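Local coordinates for protein alpha-L-arabinofuranosidase B (Aspergillus kawachii, PDB 6SXT) that hydrolyses terminal non-reducing alpha-L-arabinofuranosyl residues from arabinoxylan, arabinan and related plant polysaccharides, acting as a secreted retaining glycosidase of family GH54, at residues Y34-T45 with F64-I75; G54-D62 with T113-G121. All coordinates share one frame; numbering follows the deposited sequence. Where two conformers were deposited one is given.

Contact 1 (Y34-T45 with F64-I75); sequences YQLQRGSDDTTT and FCANTTCLITII. With NAG (2-acetamido-2-deoxy-beta-D-glucopyranose), chain D; EDO (1,2-ethanediol), chain B.
Arg38 and Phe64 form the aromatic part of this contact: the guanidinium lies flat on the ring, planes 10° apart and centres 4.3 Å apart. Arg38 CG sits between backbone N and carbonyl carbon (chi1 67°), which raises the extended chain over the ring instead of along the strand. Thr45 CG2 covers the opposite face, 3.5 Å from the Phe64 ring centroid, so the methyl on one face and Arg38 CD with the guanidinium on the other sandwich the ring.

Three nitrogens of the Arg38 guanidinium each donate a hydrogen bond. NH1 donates in plane to a lone pair of Phe64 O (3.2 Å), while NE and NH2 grip Asp41 side-on in a salt bridge. Asp41 OD1 also accepts from Thr43 N, which makes an Asx turn, and from Thr43 OG1; both tie the hairpin loop to the arginine.

Backbone bonds pair strands 34-38 and 70-75 antiparallel, among them Gln37 N to Leu71 O (2.9 Å) and its return from Leu71 N to Gln37 O. A beta bulge at Thr73 shifts the register, and the hydroxyl there donates to a lone pair of Gln35 OE1 (2.6 Å), which 1,2-ethanediol also reaches. On the face that also carries Tyr34, Arg38 and Ile72, Leu36 CD2 packs on Cys70 CB; the Cys65-Cys70 disulfide (SG-SG 2.0 Å) closes the loop whose type II turn carries the Asn67-linked sugar.

Strand 34-38 lies between 44-47 and 70-75 in a four-stranded antiparallel sheet of the catalytic domain, completed by strand 105-106, and Ile72 and Ile75 pack against Val122 of strand 117-124.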
loop_
_atom_site.group_PDB
_atom_site.type_symbol
_atom_site.label_atom_id
_atom_site.label_comp_id
_atom_site.label_asym_id
_atom_site.label_seq_id
_atom_site.Cartn_x
_atom_site.Cartn_y
_atom_site.Cartn_z
ATOM N N TYR A 34 7.581 5.646 -12.834
ATOM C CA TYR A 34 6.396 4.766 -12.827
ATOM C C TYR A 34 5.422 5.174 -13.924
ATOM O O TYR A 34 5.538 6.278 -14.475
ATOM C CB TYR A 34 5.734 4.736 -11.436
ATOM C CG TYR A 34 5.158 6.018 -10.927
ATOM C CD1 TYR A 34 5.948 6.960 -10.312
ATOM C CD2 TYR A 34 3.788 6.278 -10.992
ATOM C CE1 TYR A 34 5.412 8.105 -9.752
ATOM C CE2 TYR A 34 3.225 7.457 -10.464
ATOM C CZ TYR A 34 4.045 8.342 -9.784
ATOM O OH TYR A 34 3.553 9.505 -9.261
ATOM N N GLN A 35 4.514 4.254 -14.204
ATOM C CA GLN A 35 3.406 4.461 -15.144
ATOM C C GLN A 35 2.075 4.498 -14.389
ATOM O O GLN A 35 1.881 3.702 -13.466
ATOM C CB GLN A 35 3.469 3.395 -16.203
ATOM C CG GLN A 35 2.446 3.635 -17.318
ATOM C CD GLN A 35 2.348 2.462 -18.254
ATOM O OE1 GLN A 35 1.811 1.436 -17.907
ATOM N NE2 GLN A 35 2.866 2.639 -19.472
ATOM N N LEU A 36 1.228 5.394 -14.843
ATOM C CA LEU A 36 -0.160 5.540 -14.386
ATOM C C LEU A 36 -1.111 5.062 -15.466
ATOM O O LEU A 36 -0.814 5.303 -16.654
ATOM C CB LEU A 36 -0.458 6.998 -14.122
ATOM C CG LEU A 36 0.256 7.635 -12.948
ATOM C CD1 LEU A 36 0.201 9.152 -13.059
ATOM C CD2 LEU A 36 -0.352 7.152 -11.631
ATOM N N GLN A 37 -2.271 4.572 -15.051
ATOM C CA GLN A 37 -3.415 4.320 -15.952
ATOM C C GLN A 37 -4.630 4.964 -15.310
ATOM O O GLN A 37 -4.838 4.715 -14.110
ATOM C CB GLN A 37 -3.647 2.847 -16.192
ATOM C CG GLN A 37 -4.789 2.590 -17.177
ATOM C CD GLN A 37 -4.952 1.102 -17.429
ATOM O OE1 GLN A 37 -4.572 0.245 -16.620
ATOM N NE2 GLN A 37 -5.405 0.750 -18.637
ATOM N N ARG A 38 -5.357 5.773 -16.046
ATOM C CA ARG A 38 -6.536 6.465 -15.494
ATOM C C ARG A 38 -7.813 5.789 -15.966
ATOM O O ARG A 38 -7.887 5.280 -17.088
ATOM C CB ARG A 38 -6.516 7.951 -15.815
ATOM C CG ARG A 38 -6.684 8.307 -17.291
ATOM C CD ARG A 38 -6.522 9.792 -17.471
ATOM N NE ARG A 38 -6.589 10.114 -18.871
ATOM C CZ ARG A 38 -6.317 11.293 -19.385
ATOM N NH1 ARG A 38 -5.848 12.274 -18.629
ATOM N NH2 ARG A 38 -6.415 11.452 -20.703
ATOM N N GLY A 39 -8.832 5.864 -15.123
ATOM C CA GLY A 39 -10.072 5.127 -15.404
ATOM C C GLY A 39 -10.942 5.773 -16.444
ATOM O O GLY A 39 -11.770 5.046 -17.069
ATOM N N SER A 40 -10.834 7.055 -16.667
ATOM C CA SER A 40 -11.715 7.806 -17.602
ATOM C C SER A 40 -11.580 7.256 -19.022
ATOM O O SER A 40 -12.580 7.005 -19.713
ATOM C CB SER A 40 -11.379 9.248 -17.557
ATOM O OG SER A 40 -9.976 9.437 -17.880
ATOM N N ASP A 41 -10.362 6.999 -19.486
ATOM C CA ASP A 41 -10.156 6.546 -20.878
ATOM C C ASP A 41 -9.214 5.337 -20.933
ATOM O O ASP A 41 -8.888 4.871 -22.051
ATOM C CB ASP A 41 -9.702 7.704 -21.768
ATOM C CG ASP A 41 -8.405 8.385 -21.341
ATOM O OD1 ASP A 41 -7.699 7.784 -20.460
ATOM O OD2 ASP A 41 -8.083 9.441 -21.917
ATOM N N ASP A 42 -8.772 4.803 -19.794
ATOM C CA ASP A 42 -7.855 3.666 -19.698
ATOM C C ASP A 42 -6.504 3.941 -20.374
ATOM O O ASP A 42 -5.777 2.950 -20.555
ATOM C CB ASP A 42 -8.491 2.405 -20.252
ATOM C CG ASP A 42 -9.471 1.766 -19.288
ATOM O OD1 ASP A 42 -9.367 2.021 -18.082
ATOM O OD2 ASP A 42 -10.297 0.981 -19.768
ATOM N N THR A 43 -6.184 5.190 -20.649
ATOM C CA THR A 43 -4.853 5.489 -21.203
ATOM C C THR A 43 -3.820 5.639 -20.080
ATOM O O THR A 43 -4.146 5.738 -18.903
ATOM C CB THR A 43 -4.849 6.720 -22.101
ATOM O OG1 THR A 43 -5.052 7.926 -21.360
ATOM C CG2 THR A 43 -5.905 6.565 -23.190
ATOM N N THR A 44 -2.575 5.699 -20.479
ATOM C CA THR A 44 -1.439 5.743 -19.525
ATOM C C THR A 44 -0.565 6.946 -19.740
ATOM O O THR A 44 -0.614 7.606 -20.800
ATOM C CB THR A 44 -0.561 4.515 -19.661
ATOM O OG1 THR A 44 0.047 4.483 -20.958
ATOM C CG2 THR A 44 -1.325 3.243 -19.429
ATOM N N THR A 45 0.242 7.263 -18.733
ATOM C CA THR A 45 1.298 8.256 -18.852
ATOM C C THR A 45 2.404 7.831 -17.902
ATOM O O THR A 45 2.179 6.951 -17.034
ATOM C CB THR A 45 0.797 9.670 -18.592
ATOM O OG1 THR A 45 1.793 10.548 -19.156
ATOM C CG2 THR A 45 0.613 9.980 -17.121
ATOM N N PHE A 64 -2.969 14.428 -14.552
ATOM C CA PHE A 64 -3.410 13.259 -15.357
ATOM C C PHE A 64 -4.639 12.623 -14.717
ATOM O O PHE A 64 -5.537 12.187 -15.433
ATOM C CB PHE A 64 -2.269 12.253 -15.466
ATOM C CG PHE A 64 -2.606 11.090 -16.342
ATOM C CD1 PHE A 64 -2.738 11.271 -17.712
ATOM C CD2 PHE A 64 -2.764 9.812 -15.825
ATOM C CE1 PHE A 64 -3.000 10.189 -18.538
ATOM C CE2 PHE A 64 -3.004 8.734 -16.660
ATOM C CZ PHE A 64 -3.075 8.927 -18.008
ATOM N N CYS A 65 -4.690 12.617 -13.381
ATOM C CA CYS A 65 -5.672 11.849 -12.600
ATOM C C CYS A 65 -6.896 12.717 -12.220
ATOM O O CYS A 65 -7.757 12.220 -11.488
ATOM C CB CYS A 65 -4.949 11.248 -11.404
ATOM S SG CYS A 65 -3.657 10.095 -11.957
ATOM N N ALA A 66 -6.956 13.972 -12.649
ATOM C CA ALA A 66 -8.032 14.911 -12.268
ATOM C C ALA A 66 -9.387 14.338 -12.704
ATOM O O ALA A 66 -9.534 13.829 -13.824
ATOM C CB ALA A 66 -7.790 16.249 -12.888
ATOM N N ASN A 67 -10.390 14.380 -11.817
ATOM C CA ASN A 67 -11.765 13.981 -12.175
ATOM C C ASN A 67 -11.816 12.535 -12.634
ATOM O O ASN A 67 -12.657 12.202 -13.460
ATOM C CB ASN A 67 -12.388 14.889 -13.241
ATOM C CG ASN A 67 -12.300 16.304 -12.811
ATOM O OD1 ASN A 67 -11.400 17.017 -13.257
ATOM N ND2 ASN A 67 -13.209 16.678 -11.921
ATOM N N THR A 68 -10.941 11.674 -12.108
ATOM C CA THR A 68 -10.993 10.241 -12.376
ATOM C C THR A 68 -10.203 9.538 -11.285
ATOM O O THR A 68 -9.931 10.163 -10.240
ATOM C CB THR A 68 -10.518 9.938 -13.809
ATOM O OG1 THR A 68 -10.795 8.586 -14.143
ATOM C CG2 THR A 68 -9.047 10.244 -14.073
ATOM N N THR A 69 -9.887 8.289 -11.571
ATOM C CA THR A 69 -9.129 7.404 -10.669
ATOM C C THR A 69 -7.874 6.954 -11.397
ATOM O O THR A 69 -7.898 6.840 -12.629
ATOM C CB THR A 69 -9.977 6.212 -10.224
ATOM O OG1 THR A 69 -10.381 5.486 -11.385
ATOM C CG2 THR A 69 -11.129 6.696 -9.379
ATOM N N CYS A 70 -6.832 6.671 -10.642
ATOM C CA CYS A 70 -5.563 6.216 -11.252
ATOM C C CYS A 70 -5.039 4.998 -10.521
ATOM O O CYS A 70 -5.165 4.893 -9.285
ATOM C CB CYS A 70 -4.524 7.301 -11.221
ATOM S SG CYS A 70 -4.689 8.457 -12.609
ATOM N N LEU A 71 -4.398 4.142 -11.301
ATOM C CA LEU A 71 -3.668 2.959 -10.842
ATOM C C LEU A 71 -2.211 3.127 -11.261
ATOM O O LEU A 71 -1.942 3.719 -12.324
ATOM C CB LEU A 71 -4.234 1.731 -11.525
ATOM C CG LEU A 71 -5.688 1.396 -11.189
ATOM C CD1 LEU A 71 -6.175 0.209 -12.002
ATOM C CD2 LEU A 71 -5.872 1.146 -9.698
ATOM N N ILE A 72 -1.322 2.603 -10.435
ATOM C CA ILE A 72 0.108 2.469 -10.791
ATOM C C ILE A 72 0.273 1.149 -11.527
ATOM O O ILE A 72 0.152 0.092 -10.932
ATOM C CB ILE A 72 1.006 2.597 -9.561
ATOM C CG1 ILE A 72 0.876 3.984 -8.960
ATOM C CG2 ILE A 72 2.442 2.294 -9.922
ATOM C CD1 ILE A 72 1.445 4.082 -7.539
ATOM N N THR A 73 0.493 1.212 -12.839
ATOM C CA THR A 73 0.618 -0.007 -13.671
ATOM C C THR A 73 2.040 -0.567 -13.637
ATOM O O THR A 73 2.199 -1.797 -13.721
ATOM C CB THR A 73 0.186 0.270 -15.110
ATOM O OG1 THR A 73 0.828 1.480 -15.496
ATOM C CG2 THR A 73 -1.311 0.377 -15.247
ATOM N N ILE A 74 3.062 0.288 -13.584
ATOM C CA ILE A 74 4.453 -0.173 -13.673
ATOM C C ILE A 74 5.271 0.658 -12.699
ATOM O O ILE A 74 5.108 1.878 -12.671
ATOM C CB ILE A 74 5.041 -0.046 -15.090
ATOM C CG1 ILE A 74 4.113 -0.635 -16.162
ATOM C CG2 ILE A 74 6.462 -0.656 -15.142
ATOM C CD1 ILE A 74 4.655 -0.401 -17.567
ATOM N N ILE A 75 6.134 -0.011 -11.953
ATOM C CA ILE A 75 7.213 0.668 -11.204
ATOM C C ILE A 75 8.487 0.320 -11.969
ATOM O O ILE A 75 8.904 -0.826 -12.006
ATOM C CB ILE A 75 7.256 0.226 -9.735
ATOM C CG1 ILE A 75 5.889 0.395 -9.034
ATOM C CG2 ILE A 75 8.299 1.030 -9.023
ATOM C CD1 ILE A 75 5.722 -0.467 -7.815
HETATM C C1 NAG D . -13.196 18.019 -11.415
HETATM C C2 NAG D . -14.425 18.837 -11.790
HETATM C C3 NAG D . -14.308 20.264 -11.222
HETATM C C4 NAG D . -13.968 20.233 -9.723
HETATM C C5 NAG D . -12.889 19.208 -9.387
HETATM C C6 NAG D . -12.754 18.984 -7.859
HETATM C C7 NAG D . -15.484 17.979 -13.839
HETATM C C8 NAG D . -15.531 18.017 -15.328
HETATM N N2 NAG D . -14.632 18.827 -13.241
HETATM O O3 NAG D . -15.532 21.038 -11.446
HETATM O O4 NAG D . -13.650 21.544 -9.246
HETATM O O5 NAG D . -13.113 17.917 -9.982
HETATM O O6 NAG D . -14.040 18.574 -7.302
HETATM O O7 NAG D . -16.199 17.212 -13.192
HETATM C C1 EDO B . -0.421 -1.806 -18.670
HETATM O O1 EDO B . 0.889 -1.177 -18.719
HETATM C C2 EDO B . -1.509 -1.226 -19.514
#

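Contact 2 (G54-D62 with T113-G121); sequences GIADASAQD and TLNGQKAYG
Helix 58-62 passes over strand 117-121 at 65°, the short axes approaching to 8.3 Å, and Ala58 and Ala119 bring their CA atoms within 5.2 Å. The strand is one arm of a beta hairpin, closed by a type I' turn from Leu114 to Gln117, in the large antiparallel sheet of the catalytic domain, which belongs to the concanavalin-like clan. Asp57 is the N-cap of the helix: its OD1 accepts from Ala60 N, starting the helix just where the chain reaches the sheet.

Small residues suit the close approach. Ala58 CB rests 3.2 Å from Lys118 O, so the methyl lies close against the strand backbone, and it also touches CE2 of Tyr120. Earlier in the segment, Ile55, in one of its two conformers, extends CD1 to Leu114 CD2 (3.7 Å), while its CB and CG2 run alongside the amide end of Gln117. A water lies 2.6 Å from both Ala56 O and Lys118 O and links the two backbones.

Tyr120 carries the polar side of the contact. The Gln61 amide lies over one face of its ring, the two planes 19° apart and NE2 3.3 Å from CD2. With CG anti to the backbone N (chi1 174°) and the chain extended beyond it, Gln61 reaches from the helix to the face of the phenol ring; its OE1 and NE2 bond to Tyr34 OH and Ala107 O. A glutamine can satisfy both partners at once while its flat group stacks. A second water accepts from Lys118 NZ and donates to Asp62 OD2, linking opposite charges that are not in direct contact. At the rim of the ring, Tyr120 OH donates to the syn lone pair of Asp62 OD1 over 2.6 Å.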
loop_
_atom_site.group_PDB
_atom_site.type_symbol
_atom_site.label_atom_id
_atom_site.label_comp_id
_atom_site.label_asym_id
_atom_site.label_seq_id
_atom_site.Cartn_x
_atom_site.Cartn_y
_atom_site.Cartn_z
ATOM N N GLY A 54 16.191 13.683 -8.877
ATOM C CA GLY A 54 15.259 14.398 -8.021
ATOM C C GLY A 54 14.004 13.623 -7.644
ATOM O O GLY A 54 13.959 12.380 -7.626
ATOM N N ILE A 55 12.973 14.394 -7.364
ATOM C CA ILE A 55 11.683 13.926 -6.784
ATOM C C ILE A 55 10.649 13.791 -7.902
ATOM O O ILE A 55 10.605 14.627 -8.808
ATOM C CB ILE A 55 11.213 14.900 -5.697
ATOM C CG1 ILE A 55 12.315 15.185 -4.675
ATOM C CG2 ILE A 55 9.967 14.395 -5.005
ATOM C CD1 ILE A 55 12.852 13.950 -3.995
ATOM N N ALA A 56 9.793 12.770 -7.817
ATOM C CA ALA A 56 8.715 12.564 -8.774
ATOM C C ALA A 56 7.891 13.828 -9.003
ATOM O O ALA A 56 7.609 14.565 -8.040
ATOM C CB ALA A 56 7.806 11.447 -8.249
ATOM N N ASP A 57 7.424 13.980 -10.240
ATOM C CA ASP A 57 6.530 15.082 -10.648
ATOM C C ASP A 57 5.095 14.767 -10.221
ATOM O O ASP A 57 4.242 14.340 -11.032
ATOM C CB ASP A 57 6.613 15.292 -12.150
ATOM C CG ASP A 57 5.933 16.544 -12.647
ATOM O OD1 ASP A 57 5.287 17.202 -11.858
ATOM O OD2 ASP A 57 6.141 16.782 -13.878
ATOM N N ALA A 58 4.814 14.917 -8.935
ATOM C CA ALA A 58 3.484 14.632 -8.371
ATOM C C ALA A 58 2.418 15.545 -9.001
ATOM O O ALA A 58 1.276 15.135 -9.153
ATOM C CB ALA A 58 3.536 14.826 -6.886
ATOM N N SER A 59 2.801 16.753 -9.402
ATOM C CA SER A 59 1.837 17.664 -10.015
ATOM C C SER A 59 1.356 17.078 -11.344
ATOM O O SER A 59 0.133 17.166 -11.639
ATOM C CB SER A 59 2.486 19.037 -10.128
ATOM O OG SER A 59 1.575 19.899 -10.745
ATOM N N ALA A 60 2.255 16.454 -12.100
ATOM C CA ALA A 60 1.873 15.806 -13.366
ATOM C C ALA A 60 0.915 14.645 -13.089
ATOM O O ALA A 60 -0.002 14.406 -13.863
ATOM C CB ALA A 60 3.084 15.339 -14.135
ATOM N N GLN A 61 1.090 13.911 -11.997
ATOM C CA GLN A 61 0.117 12.863 -11.644
ATOM C C GLN A 61 -1.245 13.485 -11.338
ATOM O O GLN A 61 -2.245 13.026 -11.872
ATOM C CB GLN A 61 0.585 12.032 -10.454
ATOM C CG GLN A 61 -0.484 11.057 -9.995
ATOM C CD GLN A 61 -0.072 10.159 -8.868
ATOM O OE1 GLN A 61 0.954 9.500 -8.938
ATOM N NE2 GLN A 61 -0.915 10.100 -7.829
ATOM N N ASP A 62 -1.252 14.503 -10.490
ATOM C CA ASP A 62 -2.517 15.155 -10.116
ATOM C C ASP A 62 -3.246 15.618 -11.393
ATOM O O ASP A 62 -4.500 15.495 -11.462
ATOM C CB ASP A 62 -2.235 16.330 -9.200
ATOM C CG ASP A 62 -1.743 15.942 -7.824
ATOM O OD1 ASP A 62 -1.809 14.758 -7.472
ATOM O OD2 ASP A 62 -1.352 16.883 -7.073
ATOM N N THR A 113 5.507 13.925 1.669
ATOM C CA THR A 113 6.413 14.929 1.133
ATOM C C THR A 113 7.822 14.426 1.328
ATOM O O THR A 113 8.109 13.737 2.339
ATOM C CB THR A 113 6.223 16.347 1.687
ATOM O OG1 THR A 113 6.346 16.305 3.118
ATOM C CG2 THR A 113 4.900 16.949 1.271
ATOM N N LEU A 114 8.685 14.754 0.385
ATOM C CA LEU A 114 10.153 14.546 0.491
ATOM C C LEU A 114 10.781 15.937 0.519
ATOM O O LEU A 114 10.616 16.678 -0.494
ATOM C CB LEU A 114 10.674 13.713 -0.682
ATOM C CG LEU A 114 10.618 12.199 -0.510
ATOM C CD1 LEU A 114 9.183 11.703 -0.465
ATOM C CD2 LEU A 114 11.339 11.535 -1.675
ATOM N N ASN A 115 11.313 16.308 1.668
ATOM C CA ASN A 115 11.844 17.685 1.921
ATOM C C ASN A 115 10.840 18.745 1.436
ATOM O O ASN A 115 11.253 19.740 0.756
ATOM C CB ASN A 115 13.162 17.865 1.227
ATOM C CG ASN A 115 14.027 18.979 1.834
ATOM O OD1 ASN A 115 13.712 19.564 2.877
ATOM N ND2 ASN A 115 15.091 19.269 1.124
ATOM N N GLY A 116 9.584 18.542 1.747
ATOM C CA GLY A 116 8.482 19.481 1.492
ATOM C C GLY A 116 7.812 19.387 0.141
ATOM O O GLY A 116 6.818 20.129 -0.048
ATOM N N GLN A 117 8.269 18.536 -0.767
ATOM C CA GLN A 117 7.700 18.365 -2.107
ATOM C C GLN A 117 6.829 17.107 -2.086
ATOM O O GLN A 117 7.297 16.041 -1.657
ATOM C CB GLN A 117 8.865 18.304 -3.103
ATOM C CG GLN A 117 8.413 18.273 -4.534
ATOM C CD GLN A 117 9.548 18.457 -5.544
ATOM O OE1 GLN A 117 9.378 17.938 -6.643
ATOM N NE2 GLN A 117 10.604 19.186 -5.185
ATOM N N LYS A 118 5.600 17.220 -2.570
ATOM C CA LYS A 118 4.662 16.086 -2.575
ATOM C C LYS A 118 5.153 14.974 -3.500
ATOM O O LYS A 118 5.754 15.199 -4.558
ATOM C CB LYS A 118 3.250 16.537 -2.978
ATOM C CG LYS A 118 2.176 15.563 -2.501
ATOM C CD LYS A 118 0.773 16.066 -2.745
ATOM C CE LYS A 118 -0.226 15.067 -2.272
ATOM N NZ LYS A 118 -1.567 15.617 -2.434
ATOM N N ALA A 119 4.922 13.741 -3.062
ATOM C CA ALA A 119 5.110 12.555 -3.891
ATOM C C ALA A 119 4.169 11.482 -3.395
ATOM O O ALA A 119 3.522 11.650 -2.338
ATOM C CB ALA A 119 6.543 12.068 -3.828
ATOM N N TYR A 120 4.102 10.400 -4.153
ATOM C CA TYR A 120 3.132 9.308 -3.902
ATOM C C TYR A 120 3.844 7.976 -3.812
ATOM O O TYR A 120 4.608 7.640 -4.736
ATOM C CB TYR A 120 2.126 9.297 -5.045
ATOM C CG TYR A 120 1.218 10.494 -5.048
ATOM C CD1 TYR A 120 0.216 10.631 -4.088
ATOM C CD2 TYR A 120 1.384 11.529 -5.974
ATOM C CE1 TYR A 120 -0.654 11.713 -4.101
ATOM C CE2 TYR A 120 0.507 12.606 -6.005
ATOM C CZ TYR A 120 -0.510 12.706 -5.059
ATOM O OH TYR A 120 -1.322 13.807 -5.062
ATOM N N GLY A 121 3.581 7.233 -2.722
ATOM C CA GLY A 121 4.023 5.855 -2.575
ATOM C C GLY A 121 3.010 4.864 -3.097
ATOM O O GLY A 121 1.990 5.240 -3.648
HETATM O O HOH W 1 6.845 16.552 -6.503
HETATM O O HOH W 2 -1.910 17.428 -4.577
#

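Overall arrangement
Contacts 1 and 2 lie 16 Å apart between centres and interlock along the chain, since their segments alternate: helix 58-64 begins in segment 54-62 of contact 2 and ends at Phe64, the first residue of segment 64-75 of contact 1. They meet through Gln61, whose OE1 is 2.6 Å from Tyr34 OH, and whose CG packs on Leu36 CD1 at 3.7 Å. Ile72 CD1 also approaches Gly121 O (4.1 Å). The helix thus joins the four-stranded sheet to the larger one. Neither contact includes Glu205 or Asp281, the catalytic nucleophile and proton donor; the loop end of contact 1 instead touches the arabinose-binding domain, with Thr69 about 11 Å from substrate-binding Asp472 between side chains.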